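Local atomic coordinates of fructooligosaccharide ABC transporter substrate-binding protein FusA (PDB entry 5G62), a protein that binds short- and long-chain fructooligosaccharides, preferring tetrasaccharides and larger, and serves as the solute-binding component of the FusABC-MsmK import system of Streptococcus pneumoniae. Residues A[122-127]-A[386-391]; A[361-366]-A[394-399]. The protein carries 2 engineered substitutions. One frame throughout, in Å; residues are numbered along the deposited sequence. Where two conformers were deposited one is given.

Interaction 1 (A[122-127]-A[386-391]). With FRU (beta-D-fructofuranose), chain C.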
ATOM      1  N   ILE A 122       0.751  10.478  -8.087  1.00 22.01           N
ATOM      2  CA  ILE A 122       1.002   9.720  -9.314  1.00 23.32           C
ATOM      3  C   ILE A 122       2.457   9.245  -9.274  1.00 22.91           C
ATOM      4  O   ILE A 122       3.371  10.041  -9.013  1.00 22.79           O
ATOM      5  CB  ILE A 122       0.731  10.547 -10.594  1.00 24.90           C
ATOM      6  CG1 ILE A 122      -0.755  10.936 -10.714  1.00 25.40           C
ATOM      7  CG2 ILE A 122       1.226   9.797 -11.842  1.00 25.99           C
ATOM      8  CD1 ILE A 122      -1.044  12.006 -11.769  1.00 25.95           C
ATOM      9  N   GLU A 123       2.661   7.930  -9.437  1.00 21.27           N
ATOM     10  CA  GLU A 123       3.994   7.349  -9.393  1.00 22.23           C
ATOM     11  C   GLU A 123       4.019   6.196 -10.379  1.00 23.67           C
ATOM     12  O   GLU A 123       3.394   5.150 -10.129  1.00 22.13           O
ATOM     13  CB  GLU A 123       4.357   6.876  -7.987  1.00 23.41           C
ATOM     14  CG  GLU A 123       5.761   6.356  -7.825  1.00 24.58           C
ATOM     15  CD  GLU A 123       5.943   5.643  -6.470  1.00 25.35           C
ATOM     16  OE1 GLU A 123       5.468   4.484  -6.322  1.00 25.21           O
ATOM     17  OE2 GLU A 123       6.525   6.274  -5.573  1.00 22.85           O
ATOM     18  N   GLU A 124       4.732   6.387 -11.502  1.00 23.53           N
ATOM     19  CA  GLU A 124       4.782   5.372 -12.548  1.00 23.58           C
ATOM     20  C   GLU A 124       5.970   4.449 -12.283  1.00 24.56           C
ATOM     21  O   GLU A 124       7.123   4.834 -12.495  1.00 24.93           O
ATOM     22  CB  GLU A 124       4.818   6.032 -13.925  1.00 24.27           C
ATOM     23  CG  GLU A 124       3.506   6.747 -14.208  1.00 25.12           C
ATOM     24  CD  GLU A 124       3.351   7.267 -15.631  1.00 27.95           C
ATOM     25  OE1 GLU A 124       4.354   7.396 -16.370  1.00 28.94           O
ATOM     26  OE2 GLU A 124       2.187   7.513 -15.993  1.00 30.84           O
ATOM     27  N   LEU A 125       5.687   3.247 -11.753  1.00 22.53           N
ATOM     28  CA  LEU A 125       6.715   2.214 -11.584  1.00 23.27           C
ATOM     29  C   LEU A 125       6.188   0.867 -12.090  1.00 24.16           C
ATOM     30  O   LEU A 125       5.592   0.112 -11.339  1.00 22.70           O
ATOM     31  CB  LEU A 125       7.164   2.140 -10.125  1.00 24.34           C
ATOM     32  CG  LEU A 125       8.112   3.241  -9.611  1.00 24.53           C
ATOM     33  CD1 LEU A 125       8.158   3.249  -8.089  1.00 26.52           C
ATOM     34  CD2 LEU A 125       9.508   3.163 -10.212  1.00 26.29           C
ATOM     35  N   GLY A 126       6.473   0.555 -13.343  1.00 27.58           N
ATOM     36  CA  GLY A 126       5.970  -0.623 -14.021  1.00 29.68           C
ATOM     37  C   GLY A 126       4.511  -0.476 -14.402  1.00 30.14           C
ATOM     38  O   GLY A 126       3.788   0.368 -13.887  1.00 30.73           O
ATOM     39  N   ASP A 127       4.069  -1.336 -15.312  1.00 30.25           N
ATOM     40  CA  ASP A 127       2.717  -1.300 -15.845  1.00 35.32           C
ATOM     41  C   ASP A 127       2.104  -2.696 -15.927  1.00 30.54           C
ATOM     42  O   ASP A 127       2.789  -3.682 -16.207  1.00 27.68           O
ATOM     43  CB  ASP A 127       2.692  -0.677 -17.244  1.00 46.64           C
ATOM     44  CG  ASP A 127       1.289  -0.212 -17.654  1.00 62.30           C
ATOM     45  OD1 ASP A 127       0.567   0.371 -16.800  1.00 62.27           O
ATOM     46  OD2 ASP A 127       0.910  -0.436 -18.831  1.00 73.25           O
ATOM     47  N   ILE A 386       5.159  11.605 -10.545  1.00 22.71           N
ATOM     48  CA  ILE A 386       6.387  11.067 -11.088  1.00 25.64           C
ATOM     49  C   ILE A 386       6.024  10.176 -12.269  1.00 27.59           C
ATOM     50  O   ILE A 386       5.385   9.132 -12.094  1.00 24.81           O
ATOM     51  CB  ILE A 386       7.195  10.298 -10.031  1.00 26.69           C
ATOM     52  CG1 ILE A 386       7.423  11.271  -8.859  1.00 28.72           C
ATOM     53  CG2 ILE A 386       8.522   9.757 -10.647  1.00 26.87           C
ATOM     54  CD1 ILE A 386       8.187  10.737  -7.718  1.00 30.85           C
ATOM     55  N   LEU A 387       6.420  10.595 -13.468  1.00 25.97           N
ATOM     56  CA  LEU A 387       6.098   9.868 -14.684  1.00 26.89           C
ATOM     57  C   LEU A 387       7.301   9.044 -15.095  1.00 28.56           C
ATOM     58  O   LEU A 387       8.441   9.395 -14.776  1.00 26.39           O
ATOM     59  CB  LEU A 387       5.697  10.812 -15.821  1.00 26.94           C
ATOM     60  CG  LEU A 387       4.573  11.815 -15.518  1.00 27.58           C
ATOM     61  CD1 LEU A 387       4.215  12.636 -16.751  1.00 29.81           C
ATOM     62  CD2 LEU A 387       3.329  11.134 -14.985  1.00 27.45           C
ATOM     63  N   ASP A 388       7.043   7.948 -15.816  1.00 30.05           N
ATOM     64  CA  ASP A 388       8.180   7.124 -16.202  0.57 33.61           C
ATOM     65  C   ASP A 388       9.114   7.846 -17.178  1.00 31.13           C
ATOM     66  O   ASP A 388      10.282   7.475 -17.274  1.00 31.21           O
ATOM     67  CB  ASP A 388       7.731   5.756 -16.745  0.57 38.53           C
ATOM     68  CG  ASP A 388       6.844   5.850 -17.961  0.57 44.24           C
ATOM     69  OD1 ASP A 388       6.981   6.804 -18.754  0.57 50.23           O
ATOM     70  OD2 ASP A 388       5.995   4.944 -18.124  0.57 51.74           O
ATOM     71  N   SER A 389       8.660   8.922 -17.829  1.00 30.27           N
ATOM     72  CA  SER A 389       9.559   9.750 -18.629  1.00 29.90           C
ATOM     73  C   SER A 389      10.562  10.540 -17.786  1.00 30.08           C
ATOM     74  O   SER A 389      11.517  11.093 -18.340  1.00 29.71           O
ATOM     75  CB  SER A 389       8.754  10.731 -19.466  1.00 30.58           C
ATOM     76  OG  SER A 389       8.146  11.715 -18.655  1.00 31.21           O
ATOM     77  N   TYR A 390      10.368  10.622 -16.472  1.00 28.30           N
ATOM     78  CA  TYR A 390      11.288  11.383 -15.632  1.00 29.18           C
ATOM     79  C   TYR A 390      12.605  10.646 -15.385  1.00 28.74           C
ATOM     80  O   TYR A 390      13.603  11.291 -15.075  1.00 27.92           O
ATOM     81  CB  TYR A 390      10.666  11.685 -14.265  1.00 28.95           C
ATOM     82  CG  TYR A 390       9.518  12.658 -14.227  1.00 27.11           C
ATOM     83  CD1 TYR A 390       8.902  13.093 -15.389  1.00 29.29           C
ATOM     84  CD2 TYR A 390       9.067  13.153 -13.023  1.00 26.32           C
ATOM     85  CE1 TYR A 390       7.873  13.999 -15.340  1.00 27.85           C
ATOM     86  CE2 TYR A 390       8.056  14.034 -12.961  1.00 25.87           C
ATOM     87  CZ  TYR A 390       7.448  14.449 -14.115  1.00 27.13           C
ATOM     88  OH  TYR A 390       6.416  15.342 -14.059  1.00 25.23           O
ATOM     89  N   TYR A 391      12.601   9.313 -15.448  1.00 27.24           N
ATOM     90  CA  TYR A 391      13.779   8.512 -15.108  1.00 30.07           C
ATOM     91  C   TYR A 391      14.871   8.688 -16.168  1.00 31.38           C
ATOM     92  O   TYR A 391      14.617   8.571 -17.359  1.00 30.85           O
ATOM     93  CB  TYR A 391      13.407   7.014 -14.951  1.00 27.57           C
ATOM     94  CG  TYR A 391      12.267   6.790 -13.961  1.00 27.57           C
ATOM     95  CD1 TYR A 391      12.337   7.335 -12.679  1.00 27.84           C
ATOM     96  CD2 TYR A 391      11.106   6.085 -14.316  1.00 26.72           C
ATOM     97  CE1 TYR A 391      11.308   7.199 -11.774  1.00 27.29           C
ATOM     98  CE2 TYR A 391      10.056   5.940 -13.419  1.00 26.30           C
ATOM     99  CZ  TYR A 391      10.171   6.502 -12.136  1.00 26.32           C
ATOM    100  OH  TYR A 391       9.172   6.423 -11.213  1.00 23.86           O
TER
HETATM  101  C1  FRU C   5       5.838   2.180  -3.995  1.00 33.95           C
HETATM  102  C2  FRU C   5       7.212   2.341  -3.416  1.00 38.35           C
HETATM  103  C3  FRU C   5       8.094   3.400  -4.219  1.00 37.40           C
HETATM  104  C4  FRU C   5       9.468   2.947  -3.903  1.00 38.48           C
HETATM  105  C5  FRU C   5       9.343   1.611  -4.071  1.00 33.74           C
HETATM  106  C6  FRU C   5      10.342   0.820  -3.292  1.00 37.25           C
HETATM  107  O1  FRU C   5       5.047   3.313  -3.967  1.00 33.61           O
HETATM  108  O3  FRU C   5       7.811   4.709  -3.868  1.00 66.81           O
HETATM  109  O4  FRU C   5      10.325   3.526  -4.830  1.00 34.49           O
HETATM  110  O5  FRU C   5       7.850   1.274  -3.608  1.00 31.91           O
HETATM  111  O6  FRU C   5      10.161  -0.546  -3.473  1.00 35.33           O
HETATM  112  O   HOH W   1       5.320   8.689 -18.903  1.00 58.91           O

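Interaction 2 (A[361-366]-A[394-399])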
ATOM      1  N   LEU A 361      18.492  14.880 -10.063  1.00 34.51           N
ATOM      2  CA  LEU A 361      18.684  14.204  -8.787  1.00 34.86           C
ATOM      3  C   LEU A 361      19.186  12.788  -9.016  1.00 33.61           C
ATOM      4  O   LEU A 361      18.740  12.098  -9.935  1.00 32.88           O
ATOM      5  CB  LEU A 361      17.391  14.170  -7.962  1.00 33.18           C
ATOM      6  CG  LEU A 361      16.816  15.522  -7.526  1.00 32.25           C
ATOM      7  CD1 LEU A 361      15.309  15.489  -7.378  1.00 31.03           C
ATOM      8  CD2 LEU A 361      17.476  16.037  -6.264  1.00 34.79           C
ATOM      9  N   LYS A 362      20.105  12.357  -8.164  1.00 34.61           N
ATOM     10  CA  LYS A 362      20.651  11.011  -8.239  1.00 35.94           C
ATOM     11  C   LYS A 362      20.579  10.343  -6.873  1.00 33.96           C
ATOM     12  O   LYS A 362      21.031  10.906  -5.870  1.00 32.56           O
ATOM     13  CB  LYS A 362      22.094  11.030  -8.734  1.00 43.99           C
ATOM     14  CG  LYS A 362      22.234  11.577 -10.133  1.00 50.41           C
ATOM     15  CD  LYS A 362      23.643  11.494 -10.652  1.00 58.36           C
ATOM     16  CE  LYS A 362      23.695  12.088 -12.056  1.00 67.96           C
ATOM     17  NZ  LYS A 362      25.049  12.011 -12.681  1.00 73.91           N
ATOM     18  N   HIS A 363      20.041   9.137  -6.854  1.00 30.58           N
ATOM     19  CA  HIS A 363      19.918   8.381  -5.614  1.00 32.43           C
ATOM     20  C   HIS A 363      21.285   8.030  -5.036  1.00 32.05           C
ATOM     21  O   HIS A 363      22.153   7.513  -5.743  1.00 34.29           O
ATOM     22  CB  HIS A 363      19.103   7.104  -5.858  1.00 30.08           C
ATOM     23  CG  HIS A 363      17.624   7.331  -5.835  1.00 31.12           C
ATOM     24  ND1 HIS A 363      16.895   7.634  -6.965  1.00 29.06           N
ATOM     25  CD2 HIS A 363      16.742   7.324  -4.804  1.00 30.63           C
ATOM     26  CE1 HIS A 363      15.631   7.805  -6.634  1.00 31.09           C
ATOM     27  NE2 HIS A 363      15.513   7.621  -5.330  1.00 32.52           N
ATOM     28  N   LEU A 364      21.452   8.269  -3.819  1.00 30.18           N
ATOM     29  CA  LEU A 364      22.652   7.822  -3.134  1.00 31.16           C
ATOM     30  C   LEU A 364      22.453   6.415  -2.558  1.00 30.12           C
ATOM     31  O   LEU A 364      21.330   6.011  -2.272  1.00 29.88           O
ATOM     32  CB  LEU A 364      22.999   8.789  -2.009  1.00 32.19           C
ATOM     33  CG  LEU A 364      23.381  10.206  -2.470  1.00 34.31           C
ATOM     34  CD1 LEU A 364      23.541  11.122  -1.285  1.00 35.01           C
ATOM     35  CD2 LEU A 364      24.660  10.149  -3.234  1.00 34.76           C
ATOM     36  N   PRO A 365      23.520   5.632  -2.410  1.00 37.79           N
ATOM     37  CA  PRO A 365      23.396   4.319  -1.744  1.00 37.49           C
ATOM     38  C   PRO A 365      22.963   4.498  -0.299  1.00 37.20           C
ATOM     39  O   PRO A 365      23.328   5.471   0.360  1.00 37.01           O
ATOM     40  CB  PRO A 365      24.815   3.736  -1.808  1.00 38.80           C
ATOM     41  CG  PRO A 365      25.600   4.608  -2.674  1.00 39.71           C
ATOM     42  CD  PRO A 365      24.896   5.930  -2.836  1.00 38.70           C
ATOM     43  N   LEU A 366      22.150   3.561   0.196  1.00 33.23           N
ATOM     44  CA  LEU A 366      21.670   3.649   1.568  1.00 34.40           C
ATOM     45  C   LEU A 366      22.651   3.082   2.586  1.00 36.00           C
ATOM     46  O   LEU A 366      22.491   3.339   3.780  1.00 34.42           O
ATOM     47  CB  LEU A 366      20.328   2.931   1.710  1.00 33.91           C
ATOM     48  CG  LEU A 366      19.125   3.642   1.061  1.00 34.33           C
ATOM     49  CD1 LEU A 366      17.963   2.705   1.030  1.00 34.23           C
ATOM     50  CD2 LEU A 366      18.765   4.924   1.798  1.00 35.71           C
ATOM     51  N   VAL A 394      14.943  13.755 -15.003  1.00 31.73           N
ATOM     52  CA  VAL A 394      14.769  14.530 -13.784  1.00 30.63           C
ATOM     53  C   VAL A 394      15.446  13.843 -12.608  1.00 29.32           C
ATOM     54  O   VAL A 394      16.040  14.507 -11.753  1.00 26.68           O
ATOM     55  CB  VAL A 394      13.268  14.728 -13.513  1.00 33.92           C
ATOM     56  CG1 VAL A 394      13.046  15.478 -12.199  1.00 34.26           C
ATOM     57  CG2 VAL A 394      12.623  15.433 -14.671  1.00 37.88           C
ATOM     58  N   THR A 395      15.323  12.512 -12.537  1.00 28.10           N
ATOM     59  CA  THR A 395      15.810  11.715 -11.423  1.00 28.38           C
ATOM     60  C   THR A 395      16.259  10.350 -11.919  1.00 28.12           C
ATOM     61  O   THR A 395      15.827   9.881 -12.971  1.00 28.19           O
ATOM     62  CB  THR A 395      14.733  11.543 -10.323  1.00 27.19           C
ATOM     63  OG1 THR A 395      15.252  10.780  -9.242  1.00 27.47           O
ATOM     64  CG2 THR A 395      13.474  10.868 -10.837  1.00 26.29           C
ATOM     65  N   THR A 396      17.114   9.704 -11.129  1.00 30.73           N
ATOM     66  CA  THR A 396      17.295   8.271 -11.262  1.00 30.91           C
ATOM     67  C   THR A 396      16.050   7.531 -10.739  1.00 30.72           C
ATOM     68  O   THR A 396      15.291   8.036  -9.910  1.00 29.69           O
ATOM     69  CB  THR A 396      18.559   7.787 -10.506  1.00 32.27           C
ATOM     70  OG1 THR A 396      18.543   8.231  -9.149  1.00 30.16           O
ATOM     71  CG2 THR A 396      19.882   8.228 -11.192  1.00 33.47           C
ATOM     72  N   MET A 397      15.818   6.345 -11.270  1.00 28.61           N
ATOM     73  CA  MET A 397      14.869   5.442 -10.637  1.00 29.82           C
ATOM     74  C   MET A 397      15.483   4.943  -9.323  1.00 28.15           C
ATOM     75  O   MET A 397      16.673   4.641  -9.290  1.00 27.51           O
ATOM     76  CB  MET A 397      14.539   4.254 -11.557  1.00 30.68           C
ATOM     77  CG  MET A 397      13.462   3.309 -10.992  1.00 31.97           C
ATOM     78  SD  MET A 397      13.066   1.882 -12.008  1.00 33.83           S
ATOM     79  CE  MET A 397      12.226   2.661 -13.396  1.00 34.36           C
ATOM     80  N   PRO A 398      14.724   4.922  -8.219  1.00 28.53           N
ATOM     81  CA  PRO A 398      15.278   4.385  -6.957  1.00 28.60           C
ATOM     82  C   PRO A 398      15.861   2.986  -7.160  1.00 27.13           C
ATOM     83  O   PRO A 398      15.320   2.177  -7.897  1.00 25.45           O
ATOM     84  CB  PRO A 398      14.070   4.343  -6.015  1.00 27.05           C
ATOM     85  CG  PRO A 398      13.069   5.247  -6.600  1.00 27.20           C
ATOM     86  CD  PRO A 398      13.319   5.333  -8.089  1.00 27.48           C
ATOM     87  N   ASP A 399      16.995   2.728  -6.519  1.00 27.12           N
ATOM     88  CA  ASP A 399      17.615   1.408  -6.596  1.00 28.16           C
ATOM     89  C   ASP A 399      16.730   0.332  -5.990  1.00 27.63           C
ATOM     90  O   ASP A 399      16.621  -0.748  -6.562  1.00 27.32           O
ATOM     91  CB  ASP A 399      18.985   1.406  -5.924  1.00 32.01           C
ATOM     92  CG  ASP A 399      19.968   2.310  -6.653  1.00 37.94           C
ATOM     93  OD1 ASP A 399      20.204   2.105  -7.868  1.00 43.61           O
ATOM     94  OD2 ASP A 399      20.434   3.261  -6.021  1.00 44.65           O
TER
HETATM   95  O   HOH W   2      19.768   4.000  -3.461  1.00 51.03           O

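Interaction 1 (A[122-127]-A[386-391])
Glu123 and Ile386 form a parallel beta bridge, and the bonds beside it pair the backbone at the residue that carries a substrate-binding carboxylate. Ile386 N donates to Ile122 O (2.8 Å), while Ile386 O accepts from Glu124 N, so Ile386 spans Glu123 with both of its peptide groups. Past the bridge the contact passes to side chains. Glu124 turns its carboxylate over the start of the turn at Leu387: OE1 takes the Asp388 N-H at 2.8 Å on its anti side, through a nearly straight bond (172°). In the conformer given, the Asp388 carboxylate lies near this oxygen; water 1 also donates to Glu124 OE1, but its link to Asp388 is doubtful. Lys102 and Tyr105 hold the other oxygen, OE2. Tyr391 OH donates to Glu124 O (2.9 Å), which sits at the edge of its ring, although the hydroxyl stands above the carbonyl plane. Apolar contacts flank these bonds. Leu125 crosses Tyr391 at about a right angle, CD2 lying 3.9 Å from CZ, and Ile122 CG2 meets Leu387 CD2. On the sugar side, Glu123 has CG anti to its backbone N (chi1 -176°), and the extended chain carries its carboxylate to a fructofuranose. There OE1 accepts from O1 (2.7 Å) and OE2 from O3 (2.6 Å), a two-pronged grip, with Asn339 also bonded to OE2. Leu125 CD1 borders the same ring near C3. Such paired carboxylate-to-hydroxyl bonds are characteristic of sugar recognition by solute-binding proteins, here in the fructooligosaccharide pocket of FusA.

Interaction 2 (A[361-366]-A[394-399])
Thr396 and His363 meet where a beta hairpin, strands 352-355 and 360-363, is joined along one side by an irregular segment leading into helix 399-412. A single bridge, Leu361 with Thr395, starts the contact: Leu361 N donates to Val394 O (3.0 Å) and Thr396 N to Leu361 O. The tight part lies around the imidazole. Thr396 OG1, placed between its own backbone N and carbonyl carbon (chi1 53°), accepts from His363 N at 2.9 Å and is hydrogen-bonded to His363 ND1 at 2.8 Å, so two bonds to one residue fix the hydroxyl near the ring edge. Pro398 lies over one face in a CH-pi contact, with CA 3.5 Å from the ring centroid and only 14° off its normal. Phe352 also meets the histidine ring, and Pro398 itself borders the sugar pocket, touching Trp340 and a bound fructofuranose. Looser packing marks the side of Asp399 and Lys362. Lys362 CG only approaches Thr396 CG2, its ammonium being paired with Asp355, and Asp399 OD2 comes no nearer to His363 than 4.1 Å from CB. On this side, water 2 lies 2.8 Å from Leu364 O and 2.7 Å from Asp399 OD2.

From the N terminus, the chain first passes through 122-127; after more than two hundred residues it reaches the hairpin strand at 361-366, then 386-391 and finally 394-399. Interaction 1 thus closes a long loop of 258 residues and interaction 2 a short one of 27, and the two cross instead of nesting, since their segments alternate. Interaction 1 ties strand 121-123 to strand 384-386, while interaction 2 ties the 352-363 hairpin to the approach to helix 399-412. Their centres lie about 14 Å apart, and they touch directly: Met397 packs against Leu125 and Tyr391, and Tyr390 O probably accepts a hydrogen bond from Thr395 N.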